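Local atomic coordinates of Cif-like 1 (Burkholderia cenocepacia, PDB entry 7JQY), a protein that probably hydrolyses epoxides, as a Cif-like member of the alpha/beta hydrolase fold that assembles as an octamer. Residues Gly17-Phe22 against Val67-Ala72; Val52-Trp57 against Gly103-Leu108; Asp74-Val79 against Gln297-Phe302; Arg122-Met127 against Arg229-Asp234. The protein carries 1 engineered substitution. One frame throughout, in Å; residues are numbered along the deposited sequence.

Contact 1 (Gly17-Phe22 against Val67-Ala72); sequences GLPAGF and VMPALA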
loop_
_atom_site.group_PDB
_atom_site.type_symbol
_atom_site.label_atom_id
_atom_site.label_comp_id
_atom_site.label_asym_id
_atom_site.label_seq_id
_atom_site.Cartn_x
_atom_site.Cartn_y
_atom_site.Cartn_z
ATOM N N GLY B 17 -0.981 -30.906 -2.489
ATOM C CA GLY B 17 0.445 -31.193 -2.463
ATOM C C GLY B 17 0.857 -32.316 -3.401
ATOM O O GLY B 17 0.056 -32.907 -4.133
ATOM N N LEU B 18 2.153 -32.597 -3.365
ATOM C CA LEU B 18 2.710 -33.705 -4.115
ATOM C C LEU B 18 2.216 -35.027 -3.531
ATOM O O LEU B 18 1.965 -35.123 -2.329
ATOM C CB LEU B 18 4.242 -33.676 -4.066
ATOM C CG LEU B 18 4.978 -32.448 -4.601
ATOM C CD1 LEU B 18 6.467 -32.493 -4.236
ATOM C CD2 LEU B 18 4.790 -32.344 -6.106
ATOM N N PRO B 19 2.057 -36.054 -4.362
ATOM C CA PRO B 19 1.690 -37.373 -3.837
ATOM C C PRO B 19 2.819 -37.967 -3.006
ATOM O O PRO B 19 3.994 -37.625 -3.169
ATOM C CB PRO B 19 1.419 -38.201 -5.096
ATOM C CG PRO B 19 2.203 -37.517 -6.176
ATOM C CD PRO B 19 2.232 -36.058 -5.827
ATOM N N ALA B 20 2.445 -38.889 -2.116
ATOM C CA ALA B 20 3.411 -39.500 -1.203
ATOM C C ALA B 20 4.565 -40.142 -1.963
ATOM O O ALA B 20 4.360 -40.806 -2.981
ATOM C CB ALA B 20 2.716 -40.547 -0.335
ATOM N N GLY B 21 5.792 -39.911 -1.487
ATOM C CA GLY B 21 6.968 -40.497 -2.091
ATOM C C GLY B 21 7.541 -39.743 -3.272
ATOM O O GLY B 21 8.596 -40.140 -3.785
ATOM N N PHE B 22 6.872 -38.687 -3.735
ATOM C CA PHE B 22 7.363 -37.947 -4.893
ATOM C C PHE B 22 8.767 -37.390 -4.657
ATOM O O PHE B 22 9.593 -37.370 -5.576
ATOM C CB PHE B 22 6.385 -36.821 -5.226
ATOM C CG PHE B 22 6.625 -36.166 -6.566
ATOM C CD1 PHE B 22 7.632 -35.225 -6.725
ATOM C CD2 PHE B 22 5.813 -36.466 -7.660
ATOM C CE1 PHE B 22 7.844 -34.612 -7.948
ATOM C CE2 PHE B 22 6.022 -35.860 -8.882
ATOM C CZ PHE B 22 7.040 -34.936 -9.030
ATOM N N VAL B 67 0.683 -37.394 -12.398
ATOM C CA VAL B 67 0.880 -38.216 -13.580
ATOM C C VAL B 67 2.294 -38.785 -13.648
ATOM O O VAL B 67 2.475 -39.949 -14.004
ATOM C CB VAL B 67 0.543 -37.392 -14.841
ATOM C CG1 VAL B 67 0.970 -38.130 -16.099
ATOM C CG2 VAL B 67 -0.961 -37.097 -14.894
ATOM N N MET B 68 3.303 -38.001 -13.262
ATOM C CA MET B 68 4.691 -38.453 -13.392
ATOM C C MET B 68 5.029 -39.713 -12.601
ATOM O O MET B 68 5.859 -40.501 -13.092
ATOM C CB MET B 68 5.645 -37.316 -13.000
ATOM C CG MET B 68 5.397 -36.048 -13.778
ATOM S SD MET B 68 5.952 -34.565 -12.916
ATOM C CE MET B 68 7.715 -34.873 -12.831
ATOM N N PRO B 69 4.507 -39.945 -11.389
ATOM C CA PRO B 69 4.854 -41.202 -10.699
ATOM C C PRO B 69 4.447 -42.446 -11.471
ATOM O O PRO B 69 5.266 -43.361 -11.648
ATOM C CB PRO B 69 4.103 -41.083 -9.364
ATOM C CG PRO B 69 3.927 -39.637 -9.154
ATOM C CD PRO B 69 3.715 -39.059 -10.516
ATOM N N ALA B 70 3.192 -42.510 -11.930
ATOM C CA ALA B 70 2.719 -43.693 -12.646
ATOM C C ALA B 70 3.474 -43.896 -13.957
ATOM O O ALA B 70 3.735 -45.036 -14.355
ATOM C CB ALA B 70 1.213 -43.589 -12.894
ATOM N N LEU B 71 3.830 -42.805 -14.648
ATOM C CA LEU B 71 4.610 -42.942 -15.874
ATOM C C LEU B 71 5.987 -43.521 -15.586
ATOM O O LEU B 71 6.451 -44.426 -16.286
ATOM C CB LEU B 71 4.751 -41.582 -16.565
ATOM C CG LEU B 71 3.531 -41.038 -17.298
ATOM C CD1 LEU B 71 3.840 -39.681 -17.885
ATOM C CD2 LEU B 71 3.113 -42.021 -18.384
ATOM N N ALA B 72 6.636 -43.035 -14.533
ATOM C CA ALA B 72 7.971 -43.508 -14.210
ATOM C C ALA B 72 7.958 -44.922 -13.645
ATOM O O ALA B 72 8.960 -45.638 -13.764
ATOM C CB ALA B 72 8.630 -42.547 -13.222
#
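F22 bridges the N-terminal loop and the first turn of helix 68-73, where M68 and P69 receive it. At its start the side chain is not aimed at the helix: CB leaves the backbone at a tangent, and only the first torsion, with CG anti to the backbone N (chi1 -168°), swings the ring across. One ortho carbon, CD2, then meets the proline, with F22 CD2 4.0 Å from P69 CG. At the far end of the ring, CZ touches the methionine terminus, and F22 CZ lies 3.9 Å from M68 CE. The sulfur follows closely, in a Met-aromatic contact at the ring edge: M68 SD stands 5.3 Å from the centroid of the F22 ring and 89° off its normal. One face of the same ring is occupied from within the loop by L18 CD2, over its centre. Helix 68-73 is the connection between parallel strands 50-54 and 77-82, one beta-alpha-beta unit of the alpha/beta hydrolase fold, so the loop packs against the start of that helix. The loop is shaped by a type II beta turn from P19 to F22, with G21 at its positive phi (85°) and F22 N bonded to P19 O at 3.1 Å. P19, the first residue of the turn, joins in, its ring crossing that of P69 at about a right angle with P19 CG 4.0 Å from P69 CG.

Contact 2 (Val52-Trp57 against Gly103-Leu108); sequences VLLHGW and GDIRAL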
loop_
_atom_site.group_PDB
_atom_site.type_symbol
_atom_site.label_atom_id
_atom_site.label_comp_id
_atom_site.label_asym_id
_atom_site.label_seq_id
_atom_site.Cartn_x
_atom_site.Cartn_y
_atom_site.Cartn_z
ATOM N N VAL B 52 8.124 -36.530 -22.350
ATOM C CA VAL B 52 8.228 -35.104 -22.069
ATOM C C VAL B 52 6.826 -34.555 -21.850
ATOM O O VAL B 52 5.908 -34.819 -22.648
ATOM C CB VAL B 52 8.946 -34.363 -23.209
ATOM C CG1 VAL B 52 8.913 -32.876 -22.981
ATOM C CG2 VAL B 52 10.368 -34.862 -23.331
ATOM N N LEU B 53 6.652 -33.815 -20.753
ATOM C CA LEU B 53 5.375 -33.228 -20.368
ATOM C C LEU B 53 5.511 -31.714 -20.365
ATOM O O LEU B 53 6.427 -31.174 -19.734
ATOM C CB LEU B 53 4.940 -33.721 -18.981
ATOM C CG LEU B 53 5.038 -35.231 -18.734
ATOM C CD1 LEU B 53 4.663 -35.599 -17.322
ATOM C CD2 LEU B 53 4.142 -35.963 -19.707
ATOM N N LEU B 54 4.606 -31.035 -21.069
ATOM C CA LEU B 54 4.647 -29.587 -21.230
ATOM C C LEU B 54 3.350 -28.982 -20.702
ATOM O O LEU B 54 2.269 -29.198 -21.277
ATOM C CB LEU B 54 4.866 -29.202 -22.696
ATOM C CG LEU B 54 6.171 -29.637 -23.383
ATOM C CD1 LEU B 54 6.152 -29.218 -24.845
ATOM C CD2 LEU B 54 7.417 -29.081 -22.672
ATOM N N HIS B 55 3.474 -28.199 -19.631
ATOM C CA HIS B 55 2.382 -27.477 -18.999
ATOM C C HIS B 55 1.938 -26.299 -19.874
ATOM O O HIS B 55 2.478 -26.042 -20.954
ATOM C CB HIS B 55 2.835 -26.954 -17.639
ATOM C CG HIS B 55 3.888 -25.904 -17.755
ATOM N ND1 HIS B 55 3.599 -24.596 -18.073
ATOM C CD2 HIS B 55 5.237 -25.980 -17.665
ATOM C CE1 HIS B 55 4.720 -23.904 -18.148
ATOM N NE2 HIS B 55 5.730 -24.722 -17.905
ATOM N N GLY B 56 0.963 -25.541 -19.379
ATOM C CA GLY B 56 0.476 -24.356 -20.050
ATOM C C GLY B 56 0.429 -23.156 -19.118
ATOM O O GLY B 56 1.207 -23.047 -18.161
ATOM N N TRP B 57 -0.481 -22.224 -19.440
ATOM C CA TRP B 57 -0.751 -21.022 -18.656
ATOM C C TRP B 57 -2.050 -21.184 -17.879
ATOM O O TRP B 57 -3.053 -21.642 -18.443
ATOM C CB TRP B 57 -0.854 -19.784 -19.554
ATOM C CG TRP B 57 -0.773 -18.496 -18.784
ATOM C CD1 TRP B 57 0.345 -17.718 -18.590
ATOM C CD2 TRP B 57 -1.837 -17.845 -18.077
ATOM N NE1 TRP B 57 0.033 -16.629 -17.811
ATOM C CE2 TRP B 57 -1.296 -16.686 -17.479
ATOM C CE3 TRP B 57 -3.196 -18.134 -17.882
ATOM C CZ2 TRP B 57 -2.067 -15.814 -16.707
ATOM C CZ3 TRP B 57 -3.957 -17.271 -17.115
ATOM C CH2 TRP B 57 -3.388 -16.123 -16.536
ATOM N N GLY B 103 11.762 -25.485 -30.236
ATOM C CA GLY B 103 13.202 -25.646 -30.404
ATOM C C GLY B 103 13.944 -25.714 -29.082
ATOM O O GLY B 103 14.904 -26.476 -28.937
ATOM N N ASP B 104 13.504 -24.926 -28.098
ATOM C CA ASP B 104 14.071 -25.028 -26.756
ATOM C C ASP B 104 13.878 -26.430 -26.197
ATOM O O ASP B 104 14.810 -27.033 -25.650
ATOM C CB ASP B 104 13.423 -24.006 -25.825
ATOM C CG ASP B 104 13.652 -22.583 -26.268
ATOM O OD1 ASP B 104 12.772 -21.738 -25.985
ATOM O OD2 ASP B 104 14.713 -22.305 -26.871
ATOM N N ILE B 105 12.668 -26.973 -26.335
ATOM C CA ILE B 105 12.402 -28.295 -25.784
ATOM C C ILE B 105 13.253 -29.339 -26.487
ATOM O O ILE B 105 13.757 -30.280 -25.860
ATOM C CB ILE B 105 10.902 -28.626 -25.887
ATOM C CG1 ILE B 105 10.092 -27.526 -25.207
ATOM C CG2 ILE B 105 10.630 -29.993 -25.288
ATOM C CD1 ILE B 105 10.568 -27.239 -23.784
ATOM N N ARG B 106 13.451 -29.175 -27.794
ATOM C CA ARG B 106 14.273 -30.124 -28.533
ATOM C C ARG B 106 15.735 -30.062 -28.095
ATOM O O ARG B 106 16.385 -31.102 -27.945
ATOM C CB ARG B 106 14.140 -29.867 -30.031
ATOM C CG ARG B 106 14.919 -30.838 -30.880
ATOM C CD ARG B 106 14.540 -30.682 -32.326
ATOM N NE ARG B 106 15.246 -31.627 -33.177
ATOM C CZ ARG B 106 16.212 -31.280 -34.018
ATOM N NH1 ARG B 106 16.647 -30.025 -34.043
ATOM N NH2 ARG B 106 16.797 -32.206 -34.768
ATOM N N ALA B 107 16.270 -28.860 -27.890
ATOM C CA ALA B 107 17.667 -28.744 -27.474
ATOM C C ALA B 107 17.904 -29.407 -26.123
ATOM O O ALA B 107 18.932 -30.060 -25.919
ATOM C CB ALA B 107 18.085 -27.275 -27.427
ATOM N N LEU B 108 16.935 -29.300 -25.209
ATOM C CA LEU B 108 17.067 -29.922 -23.896
ATOM C C LEU B 108 16.979 -31.441 -23.988
ATOM O O LEU B 108 17.709 -32.152 -23.292
ATOM C CB LEU B 108 15.975 -29.381 -22.964
ATOM C CG LEU B 108 15.777 -29.960 -21.557
ATOM C CD1 LEU B 108 15.168 -28.902 -20.644
ATOM C CD2 LEU B 108 14.917 -31.218 -21.541
#
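I105 offers its two branches to two residues of strand 50-54, L54 and V52, that point to the same side of the sheet. The longer branch runs past L54 in the opposite direction, an alongside packing in which L54 CD2 sits 3.8 Å from I105 CD1 and 4.0 Å from I105 CG1. The shorter branch meets the valine at a slant, I105 CG2 lying 4.1 Å from V52 CG1. This division follows from the first torsion of I105: CG1 is anti to the carbonyl carbon (chi1 -55°) while CG2 takes the place anti to the backbone N, and the two methyl groups spread along the strand. No polar group takes part. Just beyond the strand, H55 ND1 donates to G56 O at 2.9 Å, nearly within the imidazole plane, a bond between adjacent residues in the loop leading to W57. The sequence His-Gly-Trp-Pro here fits the HGxP motif of epoxide hydrolases. Helix 98-111 belongs to the crossover from strand 77-82 to strand 117-122 and passes over strand 50-54 on the way; I105 also touches V81 of one flanking strand, L38 of strand 37-43, and V128 and Y132 of the adjacent helix 124-135.

Contact 3 (Asp74-Val79 against Gln297-Phe302); sequences DGYRVV and QLLDFF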
loop_
_atom_site.group_PDB
_atom_site.type_symbol
_atom_site.label_atom_id
_atom_site.label_comp_id
_atom_site.label_asym_id
_atom_site.label_seq_id
_atom_site.Cartn_x
_atom_site.Cartn_y
_atom_site.Cartn_z
ATOM N N ASP B 74 6.292 -47.341 -14.682
ATOM C CA ASP B 74 6.184 -48.220 -15.844
ATOM C C ASP B 74 7.413 -48.149 -16.734
ATOM O O ASP B 74 7.347 -48.555 -17.903
ATOM C CB ASP B 74 4.968 -47.859 -16.701
ATOM C CG ASP B 74 3.830 -48.844 -16.556
ATOM O OD1 ASP B 74 3.732 -49.469 -15.479
ATOM O OD2 ASP B 74 3.054 -49.009 -17.525
ATOM N N GLY B 75 8.522 -47.624 -16.216
ATOM C CA GLY B 75 9.780 -47.622 -16.930
ATOM C C GLY B 75 10.021 -46.440 -17.839
ATOM O O GLY B 75 11.016 -46.445 -18.574
ATOM N N TYR B 76 9.161 -45.423 -17.809
ATOM C CA TYR B 76 9.372 -44.245 -18.636
ATOM C C TYR B 76 10.289 -43.246 -17.940
ATOM O O TYR B 76 10.306 -43.125 -16.710
ATOM C CB TYR B 76 8.036 -43.586 -18.979
ATOM C CG TYR B 76 7.208 -44.413 -19.937
ATOM C CD1 TYR B 76 7.598 -44.570 -21.261
ATOM C CD2 TYR B 76 6.050 -45.057 -19.510
ATOM C CE1 TYR B 76 6.846 -45.339 -22.143
ATOM C CE2 TYR B 76 5.291 -45.826 -20.381
ATOM C CZ TYR B 76 5.694 -45.963 -21.695
ATOM O OH TYR B 76 4.948 -46.722 -22.562
ATOM N N ARG B 77 11.076 -42.540 -18.746
ATOM C CA ARG B 77 11.939 -41.468 -18.256
ATOM C C ARG B 77 11.172 -40.155 -18.364
ATOM O O ARG B 77 11.108 -39.547 -19.438
ATOM C CB ARG B 77 13.245 -41.436 -19.043
ATOM C CG ARG B 77 14.331 -40.531 -18.450
ATOM C CD ARG B 77 15.553 -40.530 -19.357
ATOM N NE ARG B 77 16.560 -39.557 -18.954
ATOM C CZ ARG B 77 17.594 -39.208 -19.710
ATOM N NH1 ARG B 77 17.754 -39.752 -20.909
ATOM N NH2 ARG B 77 18.467 -38.313 -19.271
ATOM N N VAL B 78 10.618 -39.695 -17.242
ATOM C CA VAL B 78 9.735 -38.532 -17.249
ATOM C C VAL B 78 10.555 -37.252 -17.184
ATOM O O VAL B 78 11.479 -37.123 -16.368
ATOM C CB VAL B 78 8.726 -38.602 -16.095
ATOM C CG1 VAL B 78 7.668 -37.524 -16.276
ATOM C CG2 VAL B 78 8.064 -39.978 -16.049
ATOM N N VAL B 79 10.220 -36.302 -18.052
ATOM C CA VAL B 79 10.837 -34.982 -18.080
ATOM C C VAL B 79 9.705 -33.960 -18.140
ATOM O O VAL B 79 9.135 -33.719 -19.211
ATOM C CB VAL B 79 11.788 -34.809 -19.268
ATOM C CG1 VAL B 79 12.360 -33.390 -19.293
ATOM C CG2 VAL B 79 12.905 -35.839 -19.205
ATOM N N GLN B 297 -5.334 -43.176 -19.744
ATOM C CA GLN B 297 -5.344 -42.894 -21.165
ATOM C C GLN B 297 -3.926 -42.850 -21.720
ATOM O O GLN B 297 -3.656 -43.419 -22.782
ATOM C CB GLN B 297 -6.080 -41.581 -21.394
ATOM C CG GLN B 297 -7.590 -41.754 -21.268
ATOM C CD GLN B 297 -8.135 -42.549 -22.426
ATOM O OE1 GLN B 297 -7.504 -42.619 -23.481
ATOM N NE2 GLN B 297 -9.315 -43.129 -22.257
ATOM N N LEU B 298 -2.980 -42.279 -20.972
ATOM C CA LEU B 298 -1.621 -42.176 -21.502
ATOM C C LEU B 298 -0.925 -43.535 -21.565
ATOM O O LEU B 298 -0.306 -43.875 -22.582
ATOM C CB LEU B 298 -0.797 -41.209 -20.652
ATOM C CG LEU B 298 -1.112 -39.718 -20.751
ATOM C CD1 LEU B 298 -0.287 -38.929 -19.736
ATOM C CD2 LEU B 298 -0.849 -39.195 -22.156
ATOM N N LEU B 299 -1.065 -44.349 -20.518
ATOM C CA LEU B 299 -0.396 -45.644 -20.510
ATOM C C LEU B 299 -0.943 -46.558 -21.603
ATOM O O LEU B 299 -0.168 -47.251 -22.276
ATOM C CB LEU B 299 -0.499 -46.290 -19.126
ATOM C CG LEU B 299 0.424 -45.591 -18.112
ATOM C CD1 LEU B 299 0.263 -46.111 -16.694
ATOM C CD2 LEU B 299 1.875 -45.700 -18.563
ATOM N N ASP B 300 -2.269 -46.553 -21.811
ATOM C CA ASP B 300 -2.857 -47.346 -22.889
ATOM C C ASP B 300 -2.359 -46.885 -24.247
ATOM O O ASP B 300 -2.041 -47.703 -25.117
ATOM C CB ASP B 300 -4.376 -47.202 -22.870
ATOM C CG ASP B 300 -5.047 -48.230 -22.026
ATOM O OD1 ASP B 300 -4.449 -49.310 -21.854
ATOM O OD2 ASP B 300 -6.151 -47.956 -21.522
ATOM N N PHE B 301 -2.235 -45.572 -24.423
ATOM C CA PHE B 301 -1.769 -45.006 -25.677
ATOM C C PHE B 301 -0.302 -45.331 -25.931
ATOM O O PHE B 301 0.097 -45.522 -27.084
ATOM C CB PHE B 301 -2.011 -43.499 -25.647
ATOM C CG PHE B 301 -1.600 -42.789 -26.890
ATOM C CD1 PHE B 301 -1.958 -43.275 -28.132
ATOM C CD2 PHE B 301 -0.890 -41.606 -26.815
ATOM C CE1 PHE B 301 -1.599 -42.603 -29.275
ATOM C CE2 PHE B 301 -0.523 -40.930 -27.957
ATOM C CZ PHE B 301 -0.877 -41.430 -29.188
ATOM N N PHE B 302 0.512 -45.419 -24.877
ATOM C CA PHE B 302 1.946 -45.603 -25.053
ATOM C C PHE B 302 2.360 -47.064 -25.222
ATOM O O PHE B 302 3.509 -47.316 -25.581
ATOM C CB PHE B 302 2.698 -44.994 -23.862
ATOM C CG PHE B 302 2.678 -43.484 -23.824
ATOM C CD1 PHE B 302 2.305 -42.747 -24.939
ATOM C CD2 PHE B 302 3.039 -42.800 -22.671
ATOM C CE1 PHE B 302 2.290 -41.364 -24.902
ATOM C CE2 PHE B 302 3.026 -41.418 -22.630
ATOM C CZ PHE B 302 2.650 -40.700 -23.747
#
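Y76 and F302 form an edge-to-face aromatic pair that ties the approach to strand 77-82 to the last helix of the alpha/beta hydrolase fold, 291-303. The approach to the strand is set by a Schellman motif: G75, at positive phi, is the C-prime residue that ends helix 68-73, and Y76 follows it directly toward the sheet. Packing is tight at the aromatic end. The edge of F302 is turned to the face of Y76, the centroids being 5.7 Å apart and the planes 65° to each other, with F302 CD2 above the tyrosine plane toward its rim. The helix adds a polar atom to this aromatic side: the carbonyl oxygen of the preceding turn, L298 O, stands 3.2 Å above the plane of the F302 ring, displaced toward its rim. The phenol end presses closest to the helix, Y76 OH coming within 3.1 Å of F302 CB. L299 completes this inner part, running alongside the tyrosine in the opposite direction so that L299 CD2 lies 3.9 Å from Y76 CE2; it also touches L71 of helix 68-73, while Y76 leans on V51 of the neighbouring strand.

Toward solvent the contact thins out. D74 is exposed, and its carboxylate merely grazes the same methyl, D74 OD2 3.7 Å from L299 CD2. This is a van der Waals approach and not the carboxylate's main engagement, for D74 OD2 also forms a salt bridge with NH2 of R303, at the end of the same helix.

Contact 4 (Arg122-Met127 against Arg229-Asp234); sequences RSIGVM and RAFPQD. Engineered in segment 122-127: S123 (natural residue Asp).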
loop_
_atom_site.group_PDB
_atom_site.type_symbol
_atom_site.label_atom_id
_atom_site.label_comp_id
_atom_site.label_asym_id
_atom_site.label_seq_id
_atom_site.Cartn_x
_atom_site.Cartn_y
_atom_site.Cartn_z
ATOM N N ARG B 122 -0.515 -29.570 -22.876
ATOM C CA ARG B 122 -1.817 -28.946 -22.657
ATOM C C ARG B 122 -1.654 -27.433 -22.704
ATOM O O ARG B 122 -0.564 -26.899 -22.477
ATOM C CB ARG B 122 -2.460 -29.383 -21.323
ATOM C CG ARG B 122 -1.906 -28.708 -20.068
ATOM C CD ARG B 122 -2.816 -28.949 -18.861
ATOM N NE ARG B 122 -4.162 -28.438 -19.094
ATOM C CZ ARG B 122 -4.488 -27.150 -19.052
ATOM N NH1 ARG B 122 -3.563 -26.230 -18.783
ATOM N NH2 ARG B 122 -5.737 -26.776 -19.293
ATOM N N SER B 123 -2.758 -26.738 -22.996
ATOM C CA SER B 123 -2.770 -25.267 -23.094
ATOM C C SER B 123 -1.623 -24.813 -23.998
ATOM O O SER B 123 -1.446 -25.390 -25.082
ATOM C CB SER B 123 -2.731 -24.701 -21.672
ATOM O OG SER B 123 -2.431 -23.310 -21.670
ATOM N N ILE B 124 -0.805 -23.839 -23.574
ATOM C CA ILE B 124 0.319 -23.364 -24.375
ATOM C C ILE B 124 1.251 -24.516 -24.708
ATOM O O ILE B 124 1.840 -24.564 -25.797
ATOM C CB ILE B 124 1.048 -22.236 -23.618
ATOM C CG1 ILE B 124 0.078 -21.093 -23.301
ATOM C CG2 ILE B 124 2.244 -21.728 -24.396
ATOM C CD1 ILE B 124 -0.350 -20.313 -24.512
ATOM N N GLY B 125 1.376 -25.480 -23.796
ATOM C CA GLY B 125 2.271 -26.596 -24.028
ATOM C C GLY B 125 1.851 -27.487 -25.175
ATOM O O GLY B 125 2.695 -28.120 -25.809
ATOM N N VAL B 126 0.547 -27.584 -25.444
ATOM C CA VAL B 126 0.144 -28.396 -26.579
ATOM C C VAL B 126 0.449 -27.691 -27.896
ATOM O O VAL B 126 0.674 -28.358 -28.913
ATOM C CB VAL B 126 -1.338 -28.800 -26.447
ATOM C CG1 VAL B 126 -2.279 -27.718 -26.988
ATOM C CG2 VAL B 126 -1.563 -30.131 -27.134
ATOM N N MET B 127 0.548 -26.359 -27.892
ATOM C CA MET B 127 0.992 -25.658 -29.091
ATOM C C MET B 127 2.476 -25.895 -29.336
ATOM O O MET B 127 2.895 -26.151 -30.473
ATOM C CB MET B 127 0.704 -24.161 -28.967
ATOM C CG MET B 127 -0.685 -23.826 -28.431
ATOM S SD MET B 127 -0.998 -22.053 -28.225
ATOM C CE MET B 127 -2.648 -22.112 -27.540
ATOM N N ARG B 229 0.933 -12.601 -26.687
ATOM C CA ARG B 229 1.235 -11.541 -27.638
ATOM C C ARG B 229 1.830 -12.101 -28.919
ATOM O O ARG B 229 1.822 -11.416 -29.945
ATOM C CB ARG B 229 2.161 -10.517 -26.999
ATOM C CG ARG B 229 1.458 -9.676 -25.962
ATOM C CD ARG B 229 2.405 -9.237 -24.855
ATOM N NE ARG B 229 1.645 -8.818 -23.681
ATOM C CZ ARG B 229 2.185 -8.390 -22.546
ATOM N NH1 ARG B 229 3.517 -8.321 -22.416
ATOM N NH2 ARG B 229 1.394 -8.039 -21.535
ATOM N N ALA B 230 2.305 -13.343 -28.886
ATOM C CA ALA B 230 2.818 -14.034 -30.061
ATOM C C ALA B 230 1.744 -14.807 -30.831
ATOM O O ALA B 230 2.076 -15.449 -31.831
ATOM C CB ALA B 230 3.929 -15.006 -29.657
ATOM N N PHE B 231 0.484 -14.808 -30.377
ATOM C CA PHE B 231 -0.557 -15.578 -31.072
ATOM C C PHE B 231 -0.670 -15.262 -32.563
ATOM O O PHE B 231 -0.748 -16.214 -33.358
ATOM C CB PHE B 231 -1.918 -15.390 -30.382
ATOM C CG PHE B 231 -2.123 -16.271 -29.180
ATOM C CD1 PHE B 231 -1.215 -17.273 -28.863
ATOM C CD2 PHE B 231 -3.202 -16.063 -28.337
ATOM C CE1 PHE B 231 -1.402 -18.073 -27.740
ATOM C CE2 PHE B 231 -3.397 -16.856 -27.218
ATOM C CZ PHE B 231 -2.498 -17.861 -26.913
ATOM N N PRO B 232 -0.676 -13.998 -33.017
ATOM C CA PRO B 232 -0.770 -13.774 -34.475
ATOM C C PRO B 232 0.330 -14.463 -35.263
ATOM O O PRO B 232 0.052 -15.105 -36.286
ATOM C CB PRO B 232 -0.688 -12.244 -34.615
ATOM C CG PRO B 232 -0.838 -11.680 -33.263
ATOM C CD PRO B 232 -0.934 -12.765 -32.250
ATOM N N GLN B 233 1.568 -14.398 -34.772
ATOM C CA GLN B 233 2.673 -15.086 -35.424
ATOM C C GLN B 233 2.469 -16.593 -35.404
ATOM O O GLN B 233 2.809 -17.289 -36.371
ATOM C CB GLN B 233 3.984 -14.703 -34.732
ATOM C CG GLN B 233 5.204 -15.441 -35.206
ATOM C CD GLN B 233 6.484 -14.969 -34.500
ATOM O OE1 GLN B 233 6.455 -14.085 -33.630
ATOM N NE2 GLN B 233 7.608 -15.562 -34.877
ATOM N N ASP B 234 1.925 -17.116 -34.300
ATOM C CA ASP B 234 1.630 -18.544 -34.205
ATOM C C ASP B 234 0.556 -18.961 -35.210
ATOM O O ASP B 234 0.595 -20.075 -35.744
ATOM C CB ASP B 234 1.194 -18.892 -32.778
ATOM C CG ASP B 234 2.321 -18.698 -31.744
ATOM O OD1 ASP B 234 3.461 -19.131 -32.007
ATOM O OD2 ASP B 234 2.058 -18.104 -30.675
#
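I124 and M127 stand about one turn apart at the beginning of helix 124-135, facing F231 in the first turn of helix 231-241; the backbones draw together along the helices, from 10.3 Å between I124 CA and F231 CA to 8.8 Å between M127 CA and D234 CA. Just before the first helix the chain makes a tight strand-to-helix turn consistent with the nucleophile elbow of alpha/beta hydrolases. S123 is engineered; the natural Asp is probably the nucleophile, as in related epoxide hydrolases. The residue sits at positive phi (50°), as such a turn would have it. Helix 231-241 belongs to the helical insertion between strands 140-146 and 250-255, the cap in this family, so the contact joins core to cap.

F231 spans most of the distance between the helices, and its outer rim is held by two tips. I124 comes to the ring edge near its plane, I124 CD1 lying 4.0 Å from F231 CZ. M127 is extended beyond CG and its side chain crosses that of F231 at about a right angle, bringing M127 SD to 4.0 Å from F231 CE1. This Met-aromatic contact is oblique, the sulfur being 60° off the ring normal. The rings of Y228 and F170 also meet that of F231. D234 OD2 lies at the edge of the F231 ring, in its plane, and this oxygen is salt-bridged to K98 NZ.

Contacts 1 to 3 are linked through strands 50-54 and 77-82, and contact 4 adjoins contact 2. Contacts 1 and 3 share a helix-to-strand turn, where L71 O and Y76 N are 3.3 Å apart, probably hydrogen-bonded, while M68 packs on V78. Strands 50-54 and 77-82 join contacts 2 and 3 through a probable bond from L53 N to V79 O, 2.9 Å. L53 meets M68 of contact 1, while its neighbours in the strand face the helix of contact 2. Contacts 2 and 4 meet near the probable active site, where W57 N lies 3.2 Å from OG of the engineered S123. Contact 1 is far from there, its centre about 28 Å from that of contact 4.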